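Local coordinates for protein serpin B3 (Homo sapiens, PDB 4ZK3) that belongs to the serpin family, probably inhibits proteases by the serpin mechanism, and is linked to the psoriasis-associated Pso p27, which forms large aggregates, at residues 36-41 and 55-60; 46-51 and 304-309. All blocks are in the same frame, centred on the assembly; numbering follows the deposited sequence.

Overall arrangement
Both contacts lie on the same side of the chain's centre in the serpin fold, with their own centres about 11 Å apart, and both use helix 47-57. Contact 1 takes the C-terminal end of that helix and sets it on helix 31-42. Contact 2 takes its N-terminal end and sets it on the loop between helices 296-302 and 315-318. Along the chain the four segments alternate: 36-41, 46-51, 55-60, then 304-309 much later. The two contacts also touch directly. Val56 CG2 lies 3.7 Å from Met304 CG, and Val41 CG1 lies 3.7 Å from Ile307 CD1. Helix 47-57 is thus held at both ends, and two consecutive helices near the start of the chain are joined to a distant loop.

Contact 1. Residues 36-41 and 55-60; sequences SALGMV and KVLHFD
Leu38 of helix 31-42 meets Leu57 of helix 47-57 in a small, wholly apolar contact between two serpin helices. The two leucines share one shape. In each, CG is anti to the carbonyl carbon (chi1 -64° and -65°) and CD1 continues the chain in extended form. Both methyls of Leu57 reach Leu38. Of the Leu38 methyls, CD1 meets Leu57 and CD2 packs on Met304. The two side chains cross obliquely. Leu57 CD1 reaches Leu38 CB at 4.0 Å, at the root of the side chain. Leu57 CD2 lies 4.1 Å from both Leu38 CB and, further out, Leu38 CD1. Gly39 has no side chain, and Leu57 CD1 comes within 4.3 Å of its backbone N. The Phe59 ring approaches the same glycine more loosely, and one of its faces receives CB of Leu57, offset toward the rim.

Helix 47-57 stops here in a Schellman motif, with His58 as the C-prime residue at positive phi. His58 takes no part in the packing; its NE2 is hydrogen-bonded to Asp14. Phe11 of helix 4-19 also touches Leu57. With no polar pair between the segments, this contact rests on van der Waals packing and exclusion of water.

Contact 2. Residues 46-51 and 304-309; sequences KDNTAQ and MVDIFN
Asn48 and Thr49, in the first turn of helix 47-57 of the serpin fold, face Asp306 and Ile307 in a short 3-10 turn. The backbones come close, with the CA atoms of Thr49 and Asp306 5.3 Å apart. The side chains of Asn48 and Asp306 cross at about a right angle. Asn48 ND2 donates to Asp306 OD2 at 3.1 Å, with an N-H...O angle of 156°. The oxygen lies almost in the amide plane of Asn48. The donor, however, stands 37° out of the carboxylate plane, so the carboxylate is met from above.

Thr49 presents two different branches. Its OG1 rests 3.4 Å from Asp306 CB and accepts a hydrogen bond from Asp313 N. Its CG2 is anti to the backbone N and meets Ile307 CD1 at 3.7 Å, the two side chains again roughly perpendicular. Ile307 CG1 is likewise anti to its own N, and the bend at chi2 (76°) turns CD1 to this methyl. On its other branch, Ile307 CG2 lies over one face of the Phe308 ring.

The side-chain amide oxygen of Gln52, OE1, takes two backbone N-H groups, those of Val305 and Asp306, just before and at the start of the 3-10 turn. One water bridges the two backbones: it donates to Thr49 O at 3.2 Å and accepts from Ile307 N at 3.3 Å.

Contact 1. Residues 36-41 and 55-60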
ATOM      1  N   SER A  36      -7.514  -4.110  -3.020  1.00 21.91           N
ATOM      2  CA  SER A  36      -8.210  -4.012  -4.309  1.00 20.48           C
ATOM      3  C   SER A  36      -7.993  -5.266  -5.189  1.00 19.49           C
ATOM      4  O   SER A  36      -8.937  -5.776  -5.784  1.00 19.53           O
ATOM      5  CB  SER A  36      -7.791  -2.707  -4.995  1.00 22.03           C
ATOM      6  OG  SER A  36      -8.365  -2.566  -6.267  1.00 26.29           O
ATOM      7  N   ALA A  37      -6.781  -5.755  -5.299  1.00 16.62           N
ATOM      8  CA  ALA A  37      -6.518  -6.912  -6.073  1.00 18.86           C
ATOM      9  C   ALA A  37      -7.210  -8.145  -5.519  1.00 19.34           C
ATOM     10  O   ALA A  37      -7.758  -8.939  -6.272  1.00 20.16           O
ATOM     11  CB  ALA A  37      -4.993  -7.160  -6.158  1.00 18.94           C
ATOM     12  N   LEU A  38      -7.179  -8.315  -4.217  1.00 19.39           N
ATOM     13  CA  LEU A  38      -7.815  -9.496  -3.606  1.00 20.95           C
ATOM     14  C   LEU A  38      -9.349  -9.400  -3.637  1.00 22.13           C
ATOM     15  O   LEU A  38     -10.018 -10.403  -3.654  1.00 22.88           O
ATOM     16  CB  LEU A  38      -7.265  -9.702  -2.195  1.00 21.38           C
ATOM     17  CG  LEU A  38      -5.776 -10.025  -2.183  1.00 21.75           C
ATOM     18  CD1 LEU A  38      -5.295 -10.226  -0.765  1.00 23.48           C
ATOM     19  CD2 LEU A  38      -5.468 -11.218  -3.087  1.00 24.19           C
ATOM     20  N   GLY A  39      -9.874  -8.178  -3.660  1.00 22.12           N
ATOM     21  CA  GLY A  39     -11.282  -7.908  -3.786  1.00 21.32           C
ATOM     22  C   GLY A  39     -11.771  -8.416  -5.123  1.00 23.13           C
ATOM     23  O   GLY A  39     -12.843  -9.005  -5.216  1.00 20.69           O
ATOM     24  N   MET A  40     -10.993  -8.155  -6.181  1.00 20.61           N
ATOM     25  CA  MET A  40     -11.316  -8.693  -7.495  1.00 19.76           C
ATOM     26  C   MET A  40     -11.291 -10.221  -7.552  1.00 20.93           C
ATOM     27  O   MET A  40     -12.139 -10.833  -8.254  1.00 24.37           O
ATOM     28  CB  MET A  40     -10.366  -8.148  -8.546  1.00 19.38           C
ATOM     29  CG  MET A  40     -10.532  -6.679  -8.891  1.00 18.91           C
ATOM     30  SD  MET A  40      -9.521  -6.236 -10.348  1.00 21.25           S
ATOM     31  CE  MET A  40      -7.907  -6.164  -9.591  1.00 19.85           C
ATOM     32  N   VAL A  41     -10.383 -10.837  -6.803  1.00 20.22           N
ATOM     33  CA  VAL A  41     -10.387 -12.310  -6.638  1.00 23.32           C
ATOM     34  C   VAL A  41     -11.651 -12.803  -5.885  1.00 26.60           C
ATOM     35  O   VAL A  41     -12.335 -13.721  -6.318  1.00 24.34           O
ATOM     36  CB  VAL A  41      -9.163 -12.775  -5.864  1.00 23.47           C
ATOM     37  CG1 VAL A  41      -9.245 -14.293  -5.632  1.00 24.95           C
ATOM     38  CG2 VAL A  41      -7.843 -12.391  -6.562  1.00 23.13           C
ATOM     39  N   LYS A  55     -12.090 -13.021   5.449  1.00 35.27           N
ATOM     40  CA  LYS A  55     -11.540 -12.929   6.794  1.00 35.78           C
ATOM     41  C   LYS A  55     -10.156 -12.239   6.815  1.00 32.08           C
ATOM     42  O   LYS A  55      -9.866 -11.440   7.662  1.00 31.72           O
ATOM     43  CB  LYS A  55     -11.398 -14.323   7.405  1.00 39.08           C
ATOM     44  CG  LYS A  55     -10.643 -14.243   8.720  1.00 46.09           C
ATOM     45  CD  LYS A  55     -10.727 -15.501   9.563  1.00 57.78           C
ATOM     46  CE  LYS A  55     -10.525 -15.126  11.032  1.00 63.76           C
ATOM     47  NZ  LYS A  55      -9.532 -16.036  11.654  1.00 72.38           N
ATOM     48  N   VAL A  56      -9.291 -12.607   5.881  1.00 32.69           N
ATOM     49  CA  VAL A  56      -7.981 -11.983   5.740  1.00 29.44           C
ATOM     50  C   VAL A  56      -8.106 -10.495   5.483  1.00 26.76           C
ATOM     51  O   VAL A  56      -7.373  -9.724   6.082  1.00 28.12           O
ATOM     52  CB  VAL A  56      -7.212 -12.700   4.642  1.00 33.98           C
ATOM     53  CG1 VAL A  56      -6.039 -11.881   4.093  1.00 34.49           C
ATOM     54  CG2 VAL A  56      -6.743 -14.058   5.176  1.00 38.25           C
ATOM     55  N   LEU A  57      -9.042 -10.079   4.619  1.00 25.87           N
ATOM     56  CA  LEU A  57      -9.252  -8.646   4.308  1.00 25.89           C
ATOM     57  C   LEU A  57     -10.008  -7.863   5.410  1.00 29.01           C
ATOM     58  O   LEU A  57     -10.059  -6.603   5.403  1.00 26.56           O
ATOM     59  CB  LEU A  57      -9.996  -8.520   3.005  1.00 24.69           C
ATOM     60  CG  LEU A  57      -9.201  -9.028   1.791  1.00 24.53           C
ATOM     61  CD1 LEU A  57     -10.094  -8.993   0.572  1.00 24.78           C
ATOM     62  CD2 LEU A  57      -7.983  -8.190   1.547  1.00 23.27           C
ATOM     63  N   HIS A  58     -10.562  -8.624   6.367  1.00 29.24           N
ATOM     64  CA  HIS A  58     -11.439  -8.108   7.437  1.00 31.23           C
ATOM     65  C   HIS A  58     -12.786  -7.601   6.838  1.00 30.48           C
ATOM     66  O   HIS A  58     -13.520  -6.880   7.479  1.00 32.76           O
ATOM     67  CB  HIS A  58     -10.754  -7.068   8.362  1.00 29.67           C
ATOM     68  CG  HIS A  58      -9.587  -7.602   9.179  1.00 29.18           C
ATOM     69  ND1 HIS A  58      -9.652  -7.766  10.543  1.00 29.20           N
ATOM     70  CD2 HIS A  58      -8.329  -7.962   8.834  1.00 29.63           C
ATOM     71  CE1 HIS A  58      -8.500  -8.228  11.005  1.00 28.83           C
ATOM     72  NE2 HIS A  58      -7.670  -8.351   9.988  1.00 26.34           N
ATOM     73  N   PHE A  59     -13.121  -8.064   5.628  1.00 34.16           N
ATOM     74  CA  PHE A  59     -14.360  -7.692   4.938  1.00 33.63           C
ATOM     75  C   PHE A  59     -15.534  -8.372   5.627  1.00 37.61           C
ATOM     76  O   PHE A  59     -16.672  -7.965   5.435  1.00 44.17           O
ATOM     77  CB  PHE A  59     -14.341  -8.121   3.463  1.00 34.93           C
ATOM     78  CG  PHE A  59     -13.661  -7.125   2.493  1.00 36.64           C
ATOM     79  CD1 PHE A  59     -12.821  -6.106   2.946  1.00 35.30           C
ATOM     80  CD2 PHE A  59     -13.852  -7.269   1.110  1.00 36.95           C
ATOM     81  CE1 PHE A  59     -12.207  -5.249   2.046  1.00 37.17           C
ATOM     82  CE2 PHE A  59     -13.265  -6.421   0.217  1.00 37.33           C
ATOM     83  CZ  PHE A  59     -12.442  -5.398   0.687  1.00 41.56           C
ATOM     84  N   ASP A  60     -15.274  -9.395   6.432  1.00 35.69           N
ATOM     85  CA  ASP A  60     -16.354  -9.984   7.209  1.00 43.18           C
ATOM     86  C   ASP A  60     -16.781  -9.139   8.430  1.00 47.41           C
ATOM     87  O   ASP A  60     -17.706  -9.556   9.140  1.00 45.36           O
ATOM     88  CB  ASP A  60     -16.017 -11.411   7.614  1.00 43.36           C
ATOM     89  CG  ASP A  60     -14.777 -11.523   8.513  1.00 44.34           C
ATOM     90  OD1 ASP A  60     -14.118 -10.527   8.916  1.00 49.31           O
ATOM     91  OD2 ASP A  60     -14.432 -12.667   8.796  1.00 42.69           O
TER

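Contact 2. Residues 46-51 and 304-309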
ATOM      1  N   LYS A  46     -15.968 -18.754  -4.288  1.00 33.60           N
ATOM      2  CA  LYS A  46     -17.159 -19.297  -3.655  1.00 36.62           C
ATOM      3  C   LYS A  46     -16.825 -19.970  -2.340  1.00 32.46           C
ATOM      4  O   LYS A  46     -15.673 -20.303  -2.049  1.00 29.38           O
ATOM      5  CB  LYS A  46     -17.822 -20.380  -4.514  1.00 40.85           C
ATOM      6  CG  LYS A  46     -18.249 -20.006  -5.903  1.00 42.12           C
ATOM      7  CD  LYS A  46     -19.420 -19.064  -5.890  1.00 43.54           C
ATOM      8  CE  LYS A  46     -19.896 -18.846  -7.318  1.00 44.86           C
ATOM      9  NZ  LYS A  46     -20.737 -17.626  -7.391  1.00 45.54           N
ATOM     10  N   ASP A  47     -17.895 -20.217  -1.584  1.00 40.51           N
ATOM     11  CA  ASP A  47     -17.858 -21.103  -0.419  1.00 41.94           C
ATOM     12  C   ASP A  47     -16.715 -20.722   0.458  1.00 38.90           C
ATOM     13  O   ASP A  47     -16.564 -19.548   0.844  1.00 37.39           O
ATOM     14  CB  ASP A  47     -17.732 -22.592  -0.822  1.00 46.43           C
ATOM     15  CG  ASP A  47     -18.950 -23.105  -1.592  1.00 49.84           C
ATOM     16  OD1 ASP A  47     -20.004 -22.424  -1.596  1.00 51.66           O
ATOM     17  OD2 ASP A  47     -18.832 -24.181  -2.222  1.00 55.07           O
ATOM     18  N   ASN A  48     -15.868 -21.699   0.726  1.00 35.73           N
ATOM     19  CA  ASN A  48     -14.808 -21.524   1.690  1.00 40.02           C
ATOM     20  C   ASN A  48     -13.676 -20.632   1.172  1.00 40.22           C
ATOM     21  O   ASN A  48     -13.051 -19.900   1.968  1.00 37.89           O
ATOM     22  CB  ASN A  48     -14.238 -22.885   2.042  1.00 43.47           C
ATOM     23  CG  ASN A  48     -13.824 -22.974   3.482  1.00 51.86           C
ATOM     24  OD1 ASN A  48     -14.587 -22.576   4.379  1.00 52.56           O
ATOM     25  ND2 ASN A  48     -12.612 -23.497   3.724  1.00 53.55           N
ATOM     26  N   THR A  49     -13.414 -20.722  -0.146  1.00 39.19           N
ATOM     27  CA  THR A  49     -12.348 -19.949  -0.811  1.00 32.65           C
ATOM     28  C   THR A  49     -12.680 -18.462  -0.496  1.00 29.42           C
ATOM     29  O   THR A  49     -11.854 -17.737   0.064  1.00 29.66           O
ATOM     30  CB  THR A  49     -12.226 -20.258  -2.336  1.00 34.16           C
ATOM     31  OG1 THR A  49     -11.671 -21.558  -2.548  1.00 37.78           O
ATOM     32  CG2 THR A  49     -11.250 -19.330  -3.008  1.00 34.92           C
ATOM     33  N   ALA A  50     -13.930 -18.067  -0.733  1.00 29.22           N
ATOM     34  CA  ALA A  50     -14.374 -16.712  -0.451  1.00 30.85           C
ATOM     35  C   ALA A  50     -14.320 -16.363   1.018  1.00 32.67           C
ATOM     36  O   ALA A  50     -13.920 -15.230   1.392  1.00 29.46           O
ATOM     37  CB  ALA A  50     -15.789 -16.459  -1.034  1.00 29.96           C
ATOM     38  N   GLN A  51     -14.718 -17.309   1.880  1.00 34.36           N
ATOM     39  CA  GLN A  51     -14.772 -16.979   3.292  1.00 33.93           C
ATOM     40  C   GLN A  51     -13.372 -16.712   3.883  1.00 28.30           C
ATOM     41  O   GLN A  51     -13.190 -15.813   4.665  1.00 28.33           O
ATOM     42  CB  GLN A  51     -15.526 -18.061   4.097  1.00 44.44           C
ATOM     43  CG  GLN A  51     -16.050 -17.554   5.442  1.00 52.69           C
ATOM     44  CD  GLN A  51     -17.005 -16.353   5.287  1.00 67.49           C
ATOM     45  OE1 GLN A  51     -17.784 -16.279   4.319  1.00 79.43           O
ATOM     46  NE2 GLN A  51     -16.932 -15.397   6.229  1.00 70.36           N
ATOM     47  N   MET A 304      -5.486 -17.535   4.046  1.00 38.06           N
ATOM     48  CA  MET A 304      -5.915 -17.789   2.662  1.00 38.94           C
ATOM     49  C   MET A 304      -5.211 -19.041   2.130  1.00 38.07           C
ATOM     50  O   MET A 304      -4.103 -18.955   1.557  1.00 33.99           O
ATOM     51  CB  MET A 304      -5.706 -16.560   1.739  1.00 35.44           C
ATOM     52  CG  MET A 304      -6.812 -15.529   1.757  1.00 33.65           C
ATOM     53  SD  MET A 304      -6.316 -13.958   0.935  1.00 32.48           S
ATOM     54  CE  MET A 304      -5.936 -14.516  -0.706  1.00 28.86           C
ATOM     55  N   VAL A 305      -5.868 -20.203   2.318  1.00 37.51           N
ATOM     56  CA  VAL A 305      -5.288 -21.496   1.889  1.00 36.92           C
ATOM     57  C   VAL A 305      -5.921 -22.129   0.663  1.00 31.36           C
ATOM     58  O   VAL A 305      -5.186 -22.586  -0.230  1.00 30.75           O
ATOM     59  CB  VAL A 305      -5.201 -22.587   3.012  1.00 43.17           C
ATOM     60  CG1 VAL A 305      -3.763 -22.690   3.532  1.00 49.67           C
ATOM     61  CG2 VAL A 305      -6.128 -22.304   4.164  1.00 41.41           C
ATOM     62  N   ASP A 306      -7.248 -22.202   0.622  1.00 29.18           N
ATOM     63  CA  ASP A 306      -7.936 -22.932  -0.487  1.00 31.06           C
ATOM     64  C   ASP A 306      -7.535 -22.370  -1.903  1.00 35.09           C
ATOM     65  O   ASP A 306      -7.413 -23.091  -2.905  1.00 32.37           O
ATOM     66  CB  ASP A 306      -9.480 -22.819  -0.333  1.00 30.44           C
ATOM     67  CG  ASP A 306     -10.077 -23.675   0.859  1.00 33.84           C
ATOM     68  OD1 ASP A 306      -9.307 -24.064   1.770  1.00 31.37           O
ATOM     69  OD2 ASP A 306     -11.341 -23.879   0.868  1.00 28.62           O
ATOM     70  N   ILE A 307      -7.360 -21.040  -1.948  1.00 33.05           N
ATOM     71  CA  ILE A 307      -7.120 -20.272  -3.152  1.00 31.78           C
ATOM     72  C   ILE A 307      -5.808 -20.677  -3.774  1.00 28.60           C
ATOM     73  O   ILE A 307      -5.629 -20.556  -5.003  1.00 28.88           O
ATOM     74  CB  ILE A 307      -7.146 -18.750  -2.808  1.00 34.05           C
ATOM     75  CG1 ILE A 307      -7.108 -17.890  -4.032  1.00 35.45           C
ATOM     76  CG2 ILE A 307      -5.958 -18.353  -1.949  1.00 36.01           C
ATOM     77  CD1 ILE A 307      -8.404 -17.817  -4.759  1.00 39.36           C
ATOM     78  N   PHE A 308      -4.866 -21.149  -2.970  1.00 29.83           N
ATOM     79  CA  PHE A 308      -3.547 -21.567  -3.542  1.00 29.78           C
ATOM     80  C   PHE A 308      -3.401 -23.092  -3.796  1.00 32.23           C
ATOM     81  O   PHE A 308      -2.355 -23.544  -4.235  1.00 30.65           O
ATOM     82  CB  PHE A 308      -2.377 -21.048  -2.697  1.00 31.59           C
ATOM     83  CG  PHE A 308      -2.369 -19.532  -2.523  1.00 34.67           C
ATOM     84  CD1 PHE A 308      -2.183 -18.681  -3.613  1.00 33.64           C
ATOM     85  CD2 PHE A 308      -2.528 -18.966  -1.266  1.00 34.59           C
ATOM     86  CE1 PHE A 308      -2.167 -17.308  -3.451  1.00 32.46           C
ATOM     87  CE2 PHE A 308      -2.498 -17.584  -1.100  1.00 34.14           C
ATOM     88  CZ  PHE A 308      -2.330 -16.764  -2.195  1.00 30.90           C
ATOM     89  N   ASN A 309      -4.459 -23.870  -3.565  1.00 36.60           N
ATOM     90  CA  ASN A 309      -4.373 -25.310  -3.772  1.00 39.98           C
ATOM     91  C   ASN A 309      -5.601 -25.866  -4.429  1.00 42.77           C
ATOM     92  O   ASN A 309      -6.519 -25.109  -4.838  1.00 38.10           O
ATOM     93  CB  ASN A 309      -4.069 -26.044  -2.442  1.00 40.55           C
ATOM     94  CG  ASN A 309      -5.235 -26.036  -1.462  1.00 35.32           C
ATOM     95  OD1 ASN A 309      -6.415 -25.985  -1.832  1.00 33.55           O
ATOM     96  ND2 ASN A 309      -4.898 -26.090  -0.180  1.00 34.36           N
TER
HETATM   97  O   HOH W   1      -8.971 -19.075   0.102  1.00 32.64           O